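Local coordinates for putative lipoprotein (Bacteroides thetaiotaomicron, PDB 4Q1Z) that is of unknown function but is a two-domain putative lipoprotein of the DUF4876 family, probably held at the cell envelope of this gut bacterium, at residues P107-E112 against V307-E312; I113-S118 against L343-K348; F131-N136 against G193-I198; Y148-T153 against A265-R270; L329-T334 against T371-D376. All blocks are in the same frame, centred on the assembly; numbering follows the deposited sequence.

Contact 1. Residues P107-E112 against V307-E312; sequences PLIFKE and VLDAVE
Asp309 reaches strand 108-112 because its CG stands anti to its own backbone N (chi1 -163°), and Phe110, with CG set beside its backbone N instead, brings its ring down next to the carboxylate. Between the two strands this gives one straight bond: Phe110 N donates to Asp309 OD2 at 2.7 Å, with 177° at the hydrogen. OD2 receives it on the anti lone pair, turned away from OD1. The same oxygen lies near the plane of the Phe110 ring at its edge, 3.6 Å from CD2. Ile109 flanks it as well, its CB 3.4 Å from Asp309 OD2, while its CG2 rests against Asp309 CG. Arg347 NH1 makes a salt bridge to OD2 and also bonds Phe110 O, so this buried oxygen has both an N-H and a positive charge, which would probably favour an ionised aspartate.

Apolar contacts continue on both sides of the aspartate. Val311 CG2 comes in slantwise to Phe110 CD2 at 3.7 Å, and at the other end Leu108 CD2 meets Leu308 CD1 at 4.0 Å. The strand axes pass 6.6 Å apart, too far for a ladder, and each strand pairs elsewhere in the same mixed sheet. Strand 307-312 lies along 265-269, where Leu308 and Asp309 both face Ile268 in a classic beta bulge. Strand 108-114 runs beside 131-136, with a second classic bulge where Lys111 and Glu112 face Glu133. The sheet evidently curls, so that its outermost strand 307-312 comes back to 108-114, and Phe110 also packs on Tyr266 and Ile268 of strand 265-269.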
# COMPACT_ATOMS: atom_id res chain seq x y z
N PRO A 107 -2.71 -6.50 -0.33
CA PRO A 107 -1.31 -6.86 -0.08
C PRO A 107 -0.25 -5.71 0.04
O PRO A 107 0.57 -5.76 0.97
CB PRO A 107 -0.97 -7.75 -1.27
CG PRO A 107 -2.06 -7.49 -2.29
CD PRO A 107 -3.25 -7.27 -1.48
N LEU A 108 -0.20 -4.76 -0.92
CA LEU A 108 0.82 -3.72 -0.89
C LEU A 108 0.17 -2.38 -1.05
O LEU A 108 -0.30 -2.04 -2.13
CB LEU A 108 1.88 -3.99 -1.97
CG LEU A 108 3.08 -3.06 -1.99
CD1 LEU A 108 3.95 -3.24 -0.77
CD2 LEU A 108 3.81 -3.17 -3.31
N ILE A 109 0.11 -1.62 0.06
CA ILE A 109 -0.65 -0.36 0.07
C ILE A 109 0.18 0.86 0.50
O ILE A 109 1.26 0.72 1.08
CB ILE A 109 -1.94 -0.50 0.96
CG1 ILE A 109 -1.70 -1.12 2.36
CG2 ILE A 109 -3.02 -1.27 0.23
CD1 ILE A 109 -1.23 -0.18 3.53
N PHE A 110 -0.37 2.06 0.19
CA PHE A 110 0.12 3.38 0.60
C PHE A 110 -0.27 3.55 2.06
O PHE A 110 -1.46 3.64 2.36
CB PHE A 110 -0.52 4.49 -0.27
CG PHE A 110 0.13 4.75 -1.61
CD1 PHE A 110 1.38 5.38 -1.70
CD2 PHE A 110 -0.52 4.42 -2.80
CE1 PHE A 110 1.97 5.63 -2.94
CE2 PHE A 110 0.07 4.67 -4.04
CZ PHE A 110 1.32 5.26 -4.10
N LYS A 111 0.70 3.50 2.96
CA LYS A 111 0.43 3.59 4.41
C LYS A 111 0.29 5.07 4.91
O LYS A 111 -0.58 5.39 5.73
CB LYS A 111 1.56 2.86 5.17
CG LYS A 111 1.34 2.69 6.65
CD LYS A 111 2.49 1.92 7.27
CE LYS A 111 2.72 2.28 8.71
NZ LYS A 111 3.08 3.70 8.87
N GLU A 112 1.21 5.92 4.47
CA GLU A 112 1.29 7.32 4.85
C GLU A 112 1.82 8.09 3.68
O GLU A 112 2.74 7.59 3.01
CB GLU A 112 2.21 7.48 6.09
CG GLU A 112 2.36 8.91 6.60
CD GLU A 112 2.14 9.12 8.09
OE1 GLU A 112 2.02 8.12 8.83
OE2 GLU A 112 2.05 10.30 8.51
N VAL A 307 -2.99 -2.15 -11.21
CA VAL A 307 -2.90 -1.31 -10.03
C VAL A 307 -3.05 -2.13 -8.71
O VAL A 307 -4.03 -2.82 -8.49
CB VAL A 307 -3.87 -0.09 -10.12
CG1 VAL A 307 -3.72 0.82 -8.91
CG2 VAL A 307 -3.60 0.70 -11.39
N LEU A 308 -2.04 -1.98 -7.83
CA LEU A 308 -1.92 -2.57 -6.49
C LEU A 308 -2.59 -1.65 -5.44
O LEU A 308 -3.28 -2.16 -4.55
CB LEU A 308 -0.43 -2.79 -6.17
CG LEU A 308 0.28 -3.92 -6.91
CD1 LEU A 308 1.74 -3.92 -6.63
CD2 LEU A 308 -0.29 -5.26 -6.54
N ASP A 309 -2.39 -0.30 -5.57
CA ASP A 309 -3.05 0.69 -4.71
C ASP A 309 -3.12 2.06 -5.41
O ASP A 309 -2.20 2.42 -6.14
CB ASP A 309 -2.39 0.83 -3.31
CG ASP A 309 -3.22 1.53 -2.21
OD1 ASP A 309 -4.47 1.50 -2.29
OD2 ASP A 309 -2.63 2.02 -1.24
N ALA A 310 -4.20 2.81 -5.15
CA ALA A 310 -4.45 4.15 -5.66
C ALA A 310 -5.00 5.05 -4.57
O ALA A 310 -5.83 4.62 -3.77
CB ALA A 310 -5.43 4.10 -6.82
N VAL A 311 -4.51 6.29 -4.48
CA VAL A 311 -4.95 7.30 -3.50
C VAL A 311 -5.25 8.62 -4.21
O VAL A 311 -4.36 9.24 -4.80
CB VAL A 311 -3.93 7.51 -2.33
CG1 VAL A 311 -4.46 8.52 -1.30
CG2 VAL A 311 -3.58 6.19 -1.66
N GLU A 312 -6.51 9.07 -4.12
CA GLU A 312 -6.95 10.33 -4.71
C GLU A 312 -6.89 11.45 -3.69
O GLU A 312 -7.83 11.61 -2.91
CB GLU A 312 -8.38 10.22 -5.28
CG GLU A 312 -8.91 11.48 -5.94
CD GLU A 312 -8.98 11.41 -7.45
OE1 GLU A 312 -9.66 10.49 -7.96
OE2 GLU A 312 -8.38 12.28 -8.13

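Contact 2. Residues I113-S118 against L343-K348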
# COMPACT_ATOMS: atom_id res chain seq x y z
N ILE A 113 1.24 9.29 3.41
CA ILE A 113 1.63 10.20 2.32
C ILE A 113 1.67 11.66 2.84
O ILE A 113 0.72 12.12 3.47
CB ILE A 113 0.69 10.06 1.06
CG1 ILE A 113 0.59 8.59 0.56
CG2 ILE A 113 1.12 11.02 -0.06
CD1 ILE A 113 -0.52 8.29 -0.51
N TYR A 114 2.78 12.38 2.54
CA TYR A 114 2.93 13.79 2.89
C TYR A 114 3.33 14.53 1.63
O TYR A 114 4.33 14.20 1.02
CB TYR A 114 3.92 13.95 4.04
CG TYR A 114 4.33 15.38 4.33
CD1 TYR A 114 3.37 16.38 4.53
CD2 TYR A 114 5.67 15.72 4.50
CE1 TYR A 114 3.75 17.69 4.84
CE2 TYR A 114 6.05 17.02 4.80
CZ TYR A 114 5.09 18.00 4.95
OH TYR A 114 5.49 19.28 5.25
N TYR A 115 2.49 15.50 1.19
CA TYR A 115 2.64 16.19 -0.11
C TYR A 115 2.50 17.73 -0.14
O TYR A 115 2.85 18.33 -1.16
CB TYR A 115 1.57 15.65 -1.09
CG TYR A 115 0.12 15.82 -0.63
CD1 TYR A 115 -0.54 17.04 -0.79
CD2 TYR A 115 -0.60 14.76 -0.09
CE1 TYR A 115 -1.84 17.22 -0.33
CE2 TYR A 115 -1.91 14.92 0.34
CZ TYR A 115 -2.54 16.15 0.21
OH TYR A 115 -3.84 16.35 0.61
N CYS A 116 1.91 18.35 0.89
CA CYS A 116 1.54 19.76 0.77
C CYS A 116 2.68 20.77 1.05
O CYS A 116 2.49 21.99 0.87
CB CYS A 116 0.31 20.07 1.62
SG CYS A 116 0.64 20.08 3.40
N GLY A 117 3.84 20.27 1.45
CA GLY A 117 4.93 21.16 1.80
C GLY A 117 4.73 21.77 3.17
O GLY A 117 3.72 21.52 3.84
N SER A 118 5.71 22.56 3.62
CA SER A 118 5.68 23.20 4.93
C SER A 118 6.17 24.65 4.82
O SER A 118 6.58 25.06 3.73
CB SER A 118 6.51 22.41 5.93
OG SER A 118 7.79 22.11 5.38
N LEU A 343 1.07 19.08 7.08
CA LEU A 343 0.19 17.99 7.48
C LEU A 343 -0.00 17.00 6.34
O LEU A 343 -0.03 17.38 5.16
CB LEU A 343 -1.18 18.51 7.97
CG LEU A 343 -1.19 19.57 9.10
CD1 LEU A 343 -2.60 20.01 9.43
CD2 LEU A 343 -0.48 19.08 10.36
N GLY A 344 -0.15 15.74 6.71
CA GLY A 344 -0.33 14.68 5.74
C GLY A 344 -1.57 13.86 5.98
O GLY A 344 -2.52 14.30 6.65
N ILE A 345 -1.56 12.66 5.39
CA ILE A 345 -2.63 11.67 5.44
C ILE A 345 -2.02 10.32 5.87
O ILE A 345 -0.88 9.99 5.52
CB ILE A 345 -3.42 11.60 4.08
CG1 ILE A 345 -2.49 11.26 2.88
CG2 ILE A 345 -4.26 12.89 3.82
CD1 ILE A 345 -3.13 10.70 1.68
N ALA A 346 -2.75 9.57 6.68
CA ALA A 346 -2.27 8.29 7.17
C ALA A 346 -3.39 7.24 7.07
O ALA A 346 -4.52 7.52 7.46
CB ALA A 346 -1.79 8.45 8.62
N ARG A 347 -3.09 6.07 6.52
CA ARG A 347 -4.08 4.98 6.37
C ARG A 347 -4.48 4.46 7.75
O ARG A 347 -3.62 4.31 8.63
CB ARG A 347 -3.50 3.87 5.51
CG ARG A 347 -4.51 2.90 4.95
CD ARG A 347 -4.04 2.35 3.60
NE ARG A 347 -5.22 2.20 2.75
CZ ARG A 347 -5.30 2.52 1.48
NH1 ARG A 347 -4.22 2.90 0.82
NH2 ARG A 347 -6.45 2.43 0.84
N LYS A 348 -5.79 4.23 7.94
CA LYS A 348 -6.39 3.72 9.17
C LYS A 348 -6.09 2.25 9.32
O LYS A 348 -6.02 1.54 8.33
CB LYS A 348 -7.93 3.91 9.18
CG LYS A 348 -8.39 5.35 9.33
CD LYS A 348 -9.91 5.40 9.18
CE LYS A 348 -10.42 6.81 8.98
NZ LYS A 348 -11.86 6.80 8.60
O HOH W 1 -0.01 16.41 2.52
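Ile113 and Ile345 form an antiparallel hydrogen-bonded pair: Ile113 N donates to Ile345 O at 3.1 Å, and Ile345 N returns the bond to Ile113 O at 3.0 Å. Past this pair strand 108-114 ends, and a water takes over the link, accepting from Tyr115 N and donating to Leu343 O at 2.8 Å. That water sits 3.0 Å above the centre of one face of the Tyr115 ring. Leu343 O has further neighbours: the Tyr114 ring meets it edge-on, in plane, with CD1 at 3.6 Å, and Cys116 SG lies 3.3 Å away from it. The phenol of Tyr114 is held elsewhere, by Asp129.

Gly344 fits because a side chain here would run into Ile113 O. Beyond it, Ile345 CG1 stands between its backbone N and carbonyl carbon (chi1 58°), which carries CG1 back to Ile113 CB at 3.9 Å; the two isoleucines lie side by side, pointing the same way. Tyr115 brings its ring edge loosely up to the same CG1.

Strand 344-347 lies between 108-114 and 378-382 in the sheet, while 131-136 borders 108-114 on its other flank and Tyr266 of strand 265-269 packs on Ile113 and Tyr115.

Contact 3. Residues F131-N136 against G193-I198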
# COMPACT_ATOMS: atom_id res chain seq x y z
N PHE A 131 6.95 12.76 0.76
CA PHE A 131 7.29 11.34 0.89
C PHE A 131 6.02 10.48 0.80
O PHE A 131 4.90 10.95 1.03
CB PHE A 131 8.11 11.03 2.18
CG PHE A 131 7.32 10.91 3.46
CD1 PHE A 131 6.81 9.68 3.87
CD2 PHE A 131 7.08 12.03 4.26
CE1 PHE A 131 6.08 9.56 5.06
CE2 PHE A 131 6.37 11.90 5.46
CZ PHE A 131 5.89 10.67 5.86
N TYR A 132 6.22 9.19 0.45
CA TYR A 132 5.25 8.12 0.20
C TYR A 132 5.74 6.89 0.90
O TYR A 132 6.84 6.43 0.60
CB TYR A 132 5.14 7.85 -1.33
CG TYR A 132 5.01 9.11 -2.16
CD1 TYR A 132 6.15 9.77 -2.63
CD2 TYR A 132 3.77 9.69 -2.40
CE1 TYR A 132 6.04 10.97 -3.33
CE2 TYR A 132 3.66 10.89 -3.08
CZ TYR A 132 4.79 11.52 -3.57
OH TYR A 132 4.68 12.69 -4.29
N GLU A 133 4.98 6.38 1.87
CA GLU A 133 5.36 5.19 2.61
C GLU A 133 4.43 4.06 2.20
O GLU A 133 3.22 4.16 2.33
CB GLU A 133 5.36 5.46 4.11
CG GLU A 133 5.77 4.26 4.94
CD GLU A 133 5.93 4.49 6.43
OE1 GLU A 133 6.18 5.65 6.83
OE2 GLU A 133 5.80 3.51 7.20
N ILE A 134 5.04 3.00 1.65
CA ILE A 134 4.50 1.75 1.11
C ILE A 134 4.69 0.68 2.18
O ILE A 134 5.76 0.61 2.76
CB ILE A 134 5.30 1.49 -0.21
CG1 ILE A 134 4.83 2.39 -1.33
CG2 ILE A 134 5.38 0.04 -0.66
CD1 ILE A 134 3.33 2.50 -1.37
N TYR A 135 3.64 -0.12 2.48
CA TYR A 135 3.67 -1.15 3.53
C TYR A 135 3.29 -2.53 3.00
O TYR A 135 2.34 -2.67 2.22
CB TYR A 135 2.71 -0.73 4.66
CG TYR A 135 2.61 -1.64 5.88
CD1 TYR A 135 3.55 -1.57 6.91
CD2 TYR A 135 1.49 -2.45 6.08
CE1 TYR A 135 3.43 -2.36 8.06
CE2 TYR A 135 1.36 -3.25 7.22
CZ TYR A 135 2.33 -3.19 8.22
OH TYR A 135 2.20 -3.95 9.36
N ASN A 136 4.01 -3.57 3.46
CA ASN A 136 3.67 -4.95 3.13
C ASN A 136 2.61 -5.36 4.14
O ASN A 136 2.92 -5.64 5.31
CB ASN A 136 4.88 -5.87 3.14
CG ASN A 136 4.57 -7.31 2.77
OD1 ASN A 136 3.42 -7.74 2.69
ND2 ASN A 136 5.61 -8.10 2.54
N GLY A 193 4.99 -6.43 7.55
CA GLY A 193 5.22 -5.46 8.61
C GLY A 193 6.31 -4.43 8.33
O GLY A 193 6.57 -3.54 9.15
N GLU A 194 6.98 -4.58 7.16
CA GLU A 194 8.03 -3.70 6.68
C GLU A 194 7.47 -2.66 5.74
O GLU A 194 6.55 -2.93 4.97
CB GLU A 194 9.14 -4.48 5.98
CG GLU A 194 10.14 -5.15 6.91
CD GLU A 194 11.35 -5.79 6.25
OE1 GLU A 194 11.35 -5.94 5.00
OE2 GLU A 194 12.31 -6.14 6.98
N SER A 195 8.02 -1.45 5.83
CA SER A 195 7.67 -0.31 4.98
C SER A 195 8.83 0.05 4.06
O SER A 195 10.00 -0.16 4.39
CB SER A 195 7.33 0.92 5.83
OG SER A 195 6.01 0.95 6.33
N CYS A 196 8.49 0.61 2.89
CA CYS A 196 9.41 1.26 1.97
C CYS A 196 8.97 2.71 1.83
O CYS A 196 7.83 2.98 1.43
CB CYS A 196 9.49 0.57 0.61
SG CYS A 196 10.69 1.34 -0.51
N ILE A 197 9.85 3.64 2.22
CA ILE A 197 9.59 5.06 2.08
C ILE A 197 10.35 5.54 0.85
O ILE A 197 11.51 5.17 0.64
CB ILE A 197 9.95 5.89 3.36
CG1 ILE A 197 9.25 5.34 4.63
CG2 ILE A 197 9.68 7.41 3.17
CD1 ILE A 197 9.86 5.74 5.90
N ILE A 198 9.67 6.35 0.03
CA ILE A 198 10.22 7.03 -1.14
C ILE A 198 10.02 8.51 -0.87
O ILE A 198 8.90 8.93 -0.59
CB ILE A 198 9.62 6.59 -2.51
CG1 ILE A 198 9.31 5.08 -2.57
CG2 ILE A 198 10.54 7.02 -3.63
CD1 ILE A 198 8.22 4.72 -3.55
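Tyr132 with Ile198 and Ile134 with Cys196 are the hydrogen-bonded pairs of a regular antiparallel ladder, non-hydrogen-bonded Glu133-Ile197 and Tyr135-Ser195 alternate with them, and two more bonds, Asn136 N to Glu194 O and Gly193 N to Asn136 O, carry the pairing back beyond the start of strand 195-198. On the face of Glu133 and Tyr135, Glu133 runs out fully extended with CG anti to its backbone N (chi1 -179°), which brings OE2 to Ser195 OG at 2.7 Å. The hydroxyl donates on the anti side of OE2, 16° out of the carboxylate plane. Lys111 NZ makes a salt bridge to the same oxygen, and Arg387 N bonds OE1. Were an alanine here, Lys111 would probably lose its charged mate in a buried site and the Ser195 hydroxyl its acceptor.

The two strands lie inside the large mixed sheet, where 108-114 borders 131-136 and 223-224 borders 195-199. Apolar packing flanks the polar cluster: Ile197 CG1 crosses Glu133 CG at 3.7 Å, and its CG2 branch meets Phe131 CD1, also at 3.7 Å. The Tyr135 ring presents its edge, in plane, to Ser195 OG, 3.6 Å from CD1. Further along, Tyr135 OH lies 3.5 Å from Gly193 CA, at a turn whose positive phi calls for glycine, before bonding Tyr366 O. On the face of Tyr132 and Ile134 side chains meet each other at longer range. Ile134 CG2 comes only to 4.3 Å of Cys196 CB, and Tyr132 passes CD1 by Ile198 O at 3.5 Å on its way to Thr259 and to an edge-to-face meeting with Phe149.

Contact 4. Residues Y148-T153 against A265-R270; sequences YFANLT and AYVIFR
Tyr148 pushes its CB straight into the face of the Phe269 ring, 3.4 Å above the centroid and 12° off the ring normal, a close CH-pi contact. The ring is there to receive it because Phe269 CG sits between its backbone N and carbonyl carbon (chi1 62°), folding the side chain back across to strand 148-152. The two rings themselves are nearly parallel, at 13°, but slid apart with centroids 5.0 Å from each other, so they barely overlap. Ala150 is the hollow next along: its small CB meets the edge of the Phe269 ring in plane, 4.0 Å from CE1, and takes Val267 CG2 against it at 3.8 Å. Leu152 then fills the next place, crossing Val267 at about a right angle with CD2 3.8 Å from CG2, while its CB rests on Ala265 CB at 3.9 Å. Ile302 of strand 299-303 packs on Ala150, Leu152 and Phe269, and Trp277 meets both Tyr148 and Phe269 edge-to-face.

On the opposite face Phe149 CD2 touches Ile268 CG2 at 3.8 Å, and Val267 O lies over one face of the Phe149 ring, toward its rim. Asn151 turns its amide away to Tyr257.

In the large mixed sheet 177-180 lies beside 148-152 and 307-312 beside 265-269. Five backbone hydrogen bonds hold the antiparallel pair, and a water between Leu152 O and Ala265 N stands in for the return bond at its end. Polar matching is therefore left to the main chain, and the side chains add shape: aromatic and aliphatic groups that gain by interlocking away from water, without a charge among them.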
# COMPACT_ATOMS: atom_id res chain seq x y z
N TYR A 148 6.00 -0.30 -10.39
CA TYR A 148 5.91 1.07 -10.86
C TYR A 148 5.20 1.97 -9.89
O TYR A 148 4.35 1.52 -9.12
CB TYR A 148 5.15 1.10 -12.18
CG TYR A 148 5.88 0.43 -13.32
CD1 TYR A 148 5.72 -0.93 -13.56
CD2 TYR A 148 6.74 1.15 -14.15
CE1 TYR A 148 6.40 -1.56 -14.60
CE2 TYR A 148 7.43 0.53 -15.18
CZ TYR A 148 7.26 -0.83 -15.41
OH TYR A 148 7.95 -1.45 -16.42
N PHE A 149 5.52 3.27 -9.97
CA PHE A 149 4.95 4.39 -9.23
C PHE A 149 4.62 5.46 -10.23
O PHE A 149 5.49 5.84 -11.00
CB PHE A 149 5.95 4.93 -8.18
CG PHE A 149 5.42 6.10 -7.38
CD1 PHE A 149 5.30 7.37 -7.95
CD2 PHE A 149 5.05 5.93 -6.04
CE1 PHE A 149 4.74 8.43 -7.23
CE2 PHE A 149 4.55 7.01 -5.30
CZ PHE A 149 4.38 8.25 -5.91
N ALA A 150 3.39 5.99 -10.16
CA ALA A 150 2.96 7.09 -11.01
C ALA A 150 2.02 8.06 -10.29
O ALA A 150 1.31 7.69 -9.35
CB ALA A 150 2.26 6.54 -12.27
N ASN A 151 2.02 9.32 -10.76
CA ASN A 151 1.06 10.35 -10.39
C ASN A 151 0.18 10.53 -11.63
O ASN A 151 0.66 10.38 -12.75
CB ASN A 151 1.69 11.67 -9.88
CG ASN A 151 2.36 12.51 -10.93
OD1 ASN A 151 3.42 12.18 -11.43
ND2 ASN A 151 1.75 13.63 -11.29
N LEU A 152 -1.10 10.74 -11.44
CA LEU A 152 -2.00 10.83 -12.59
C LEU A 152 -2.26 12.26 -12.97
O LEU A 152 -2.06 13.16 -12.16
CB LEU A 152 -3.36 10.09 -12.35
CG LEU A 152 -3.39 8.71 -11.68
CD1 LEU A 152 -4.78 8.23 -11.60
CD2 LEU A 152 -2.57 7.67 -12.45
N THR A 153 -2.75 12.46 -14.20
CA THR A 153 -3.18 13.74 -14.75
C THR A 153 -4.73 13.88 -14.65
O THR A 153 -5.43 12.87 -14.77
CB THR A 153 -2.70 13.89 -16.20
OG1 THR A 153 -2.84 15.26 -16.61
CG2 THR A 153 -3.44 12.98 -17.17
N ALA A 265 -2.86 12.50 -7.40
CA ALA A 265 -3.47 11.18 -7.57
C ALA A 265 -2.30 10.19 -7.76
O ALA A 265 -1.53 10.32 -8.72
CB ALA A 265 -4.43 11.18 -8.75
N TYR A 266 -2.10 9.30 -6.77
CA TYR A 266 -0.95 8.37 -6.70
C TYR A 266 -1.35 6.94 -6.97
O TYR A 266 -2.36 6.49 -6.45
CB TYR A 266 -0.31 8.45 -5.28
CG TYR A 266 -0.21 9.87 -4.75
CD1 TYR A 266 0.67 10.79 -5.32
CD2 TYR A 266 -1.04 10.30 -3.72
CE1 TYR A 266 0.72 12.11 -4.87
CE2 TYR A 266 -0.96 11.62 -3.23
CZ TYR A 266 -0.10 12.53 -3.83
OH TYR A 266 -0.02 13.83 -3.41
N VAL A 267 -0.54 6.21 -7.74
CA VAL A 267 -0.75 4.78 -8.00
C VAL A 267 0.57 4.02 -7.93
O VAL A 267 1.62 4.53 -8.35
CB VAL A 267 -1.47 4.44 -9.36
CG1 VAL A 267 -2.93 4.89 -9.37
CG2 VAL A 267 -0.72 4.96 -10.58
N ILE A 268 0.49 2.77 -7.46
CA ILE A 268 1.57 1.79 -7.52
C ILE A 268 1.00 0.62 -8.29
O ILE A 268 -0.16 0.24 -8.05
CB ILE A 268 2.28 1.40 -6.20
CG1 ILE A 268 1.27 1.00 -5.08
CG2 ILE A 268 3.30 2.51 -5.79
CD1 ILE A 268 1.85 0.18 -3.96
N PHE A 269 1.75 0.11 -9.28
CA PHE A 269 1.24 -0.96 -10.13
C PHE A 269 2.33 -1.93 -10.58
O PHE A 269 3.51 -1.55 -10.73
CB PHE A 269 0.47 -0.39 -11.33
CG PHE A 269 1.24 0.47 -12.30
CD1 PHE A 269 1.43 1.84 -12.06
CD2 PHE A 269 1.71 -0.06 -13.52
CE1 PHE A 269 2.09 2.65 -12.99
CE2 PHE A 269 2.38 0.75 -14.44
CZ PHE A 269 2.53 2.10 -14.18
N ARG A 270 1.91 -3.18 -10.78
CA ARG A 270 2.78 -4.29 -11.18
C ARG A 270 2.39 -4.80 -12.57
O ARG A 270 1.23 -5.03 -12.85
CB ARG A 270 2.71 -5.43 -10.14
CG ARG A 270 3.90 -6.38 -10.17
CD ARG A 270 3.66 -7.63 -9.34
NE ARG A 270 4.89 -8.39 -9.10
CZ ARG A 270 5.37 -9.34 -9.90
NH1 ARG A 270 4.72 -9.67 -11.01
NH2 ARG A 270 6.50 -9.96 -9.60
O HOH W 2 -1.75 13.85 -9.56

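Contact 5. Residues L329-T334 against T371-D376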
# COMPACT_ATOMS: atom_id res chain seq x y z
N LEU A 329 -10.61 1.94 -8.44
CA LEU A 329 -9.35 1.99 -7.68
C LEU A 329 -9.50 2.84 -6.42
O LEU A 329 -8.98 2.46 -5.38
CB LEU A 329 -8.22 2.50 -8.57
CG LEU A 329 -7.93 1.66 -9.83
CD1 LEU A 329 -6.93 2.35 -10.73
CD2 LEU A 329 -7.50 0.24 -9.47
N ASP A 330 -10.18 3.98 -6.53
CA ASP A 330 -10.48 4.87 -5.42
C ASP A 330 -11.79 5.60 -5.72
O ASP A 330 -11.83 6.41 -6.63
CB ASP A 330 -9.32 5.86 -5.13
CG ASP A 330 -9.43 6.62 -3.81
OD1 ASP A 330 -10.50 6.51 -3.13
OD2 ASP A 330 -8.47 7.34 -3.46
N ALA A 331 -12.87 5.26 -5.00
CA ALA A 331 -14.22 5.83 -5.14
C ALA A 331 -14.34 7.18 -4.45
O ALA A 331 -15.32 7.89 -4.65
CB ALA A 331 -15.25 4.87 -4.56
N GLY A 332 -13.35 7.54 -3.66
CA GLY A 332 -13.38 8.78 -2.92
C GLY A 332 -12.25 9.75 -3.19
O GLY A 332 -11.60 9.71 -4.25
N ILE A 333 -12.09 10.68 -2.23
CA ILE A 333 -11.12 11.78 -2.17
C ILE A 333 -10.66 11.97 -0.73
O ILE A 333 -11.47 11.88 0.20
CB ILE A 333 -11.73 13.11 -2.71
CG1 ILE A 333 -13.07 13.52 -2.00
CG2 ILE A 333 -11.88 13.11 -4.22
CD1 ILE A 333 -13.25 15.07 -1.70
N THR A 334 -9.38 12.29 -0.56
CA THR A 334 -8.74 12.60 0.74
C THR A 334 -8.09 13.97 0.58
O THR A 334 -7.98 14.44 -0.55
CB THR A 334 -7.79 11.49 1.23
OG1 THR A 334 -7.48 11.74 2.60
CG2 THR A 334 -6.53 11.36 0.41
N THR A 371 -10.49 -0.10 1.59
CA THR A 371 -11.81 -0.38 1.01
C THR A 371 -11.95 0.28 -0.39
O THR A 371 -13.05 0.31 -0.95
CB THR A 371 -12.94 0.10 1.96
OG1 THR A 371 -12.98 1.52 2.02
CG2 THR A 371 -12.83 -0.50 3.36
N ASN A 372 -10.81 0.80 -0.94
CA ASN A 372 -10.68 1.53 -2.21
C ASN A 372 -11.53 2.81 -2.18
O ASN A 372 -12.22 3.16 -3.14
CB ASN A 372 -11.01 0.63 -3.41
CG ASN A 372 -9.96 -0.41 -3.65
OD1 ASN A 372 -8.94 -0.47 -2.98
ND2 ASN A 372 -10.17 -1.24 -4.65
N ASN A 373 -11.45 3.51 -1.03
CA ASN A 373 -12.14 4.78 -0.76
C ASN A 373 -11.30 5.57 0.20
O ASN A 373 -11.23 5.23 1.37
CB ASN A 373 -13.55 4.54 -0.22
CG ASN A 373 -14.46 5.73 -0.36
OD1 ASN A 373 -14.09 6.89 -0.12
ND2 ASN A 373 -15.70 5.46 -0.75
N SER A 374 -10.63 6.60 -0.30
CA SER A 374 -9.70 7.42 0.47
C SER A 374 -10.41 8.34 1.45
O SER A 374 -9.80 8.71 2.45
CB SER A 374 -8.77 8.22 -0.45
OG SER A 374 -7.74 7.36 -0.91
N THR A 375 -11.69 8.66 1.20
CA THR A 375 -12.49 9.46 2.15
C THR A 375 -12.63 8.68 3.48
O THR A 375 -12.59 9.28 4.55
CB THR A 375 -13.86 9.83 1.57
OG1 THR A 375 -13.74 10.28 0.21
CG2 THR A 375 -14.59 10.88 2.39
N ASP A 376 -12.69 7.35 3.37
CA ASP A 376 -12.91 6.42 4.46
C ASP A 376 -11.63 5.78 5.02
O ASP A 376 -11.59 5.47 6.22
CB ASP A 376 -13.85 5.28 3.99
CG ASP A 376 -15.21 5.67 3.41
OD1 ASP A 376 -15.64 6.85 3.59
OD2 ASP A 376 -15.88 4.79 2.81
O HOH W 3 -9.43 10.85 4.10
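Asp330 takes two of the four bonds across the contact, one on each carboxylate oxygen, both from Ser374. OD1 accepts from Ser374 N at 2.8 Å on its syn side and from Gly332 N at 3.1 Å, the two donors arriving from opposite faces of the carboxylate plane. Ser374 OG donates to OD2 at 2.7 Å from above that plane, and Glu312 N shares this oxygen. With Gly332 N two residues on, the aspartate closes an Asx turn, while Asn373 is N-cap of the short helix from 374, its OD1 weakly accepting from Thr375 N. The turn packs tightly on the cap: at Gly332 a side chain would collide with Asn373 OD1 and Thr375 OG1. An alanine at Asp330 would probably leave Ser374 N and its hydroxyl without acceptors and free the turn to move.

Ala331 N adds a bond to Asn372 O at 2.9 Å, and Thr375 OG1 donates to Ile333 O at 2.8 Å. Also on this buried side, a water spans Thr334 OG1 and Ser374 O, 2.7 Å from the latter. Toward solvent the fit slackens. Exposed Ala331 brings CB to 3.8 Å of Asn372 O, and Asn372 has a triethylene glycol molecule beside it, probably from the crystallisation liquor.

Contacts 2, 3 and 4 are each a pair of neighbouring antiparallel strands in one large mixed sheet, all buried. Contact 1, buried too, joins strands of that sheet that are not neighbours, bringing the edge strand 307-312 against 108-114, so it relies on a side-chain carboxylate where contacts 3 and 4 use backbone ladders and contact 2 one bridged pair. Contacts 1 and 2 share strand 108-114 and are tied by Arg347, which reaches Asp309. The aromatic residues Tyr132, Phe149 and Tyr266 link contact 3 to contact 4. Contact 5 lies nearer the surface, among loops and a short helix, and is the most polar; Asp330 connects it to contact 1 at Glu312, but nothing of it touches contact 3 or 4.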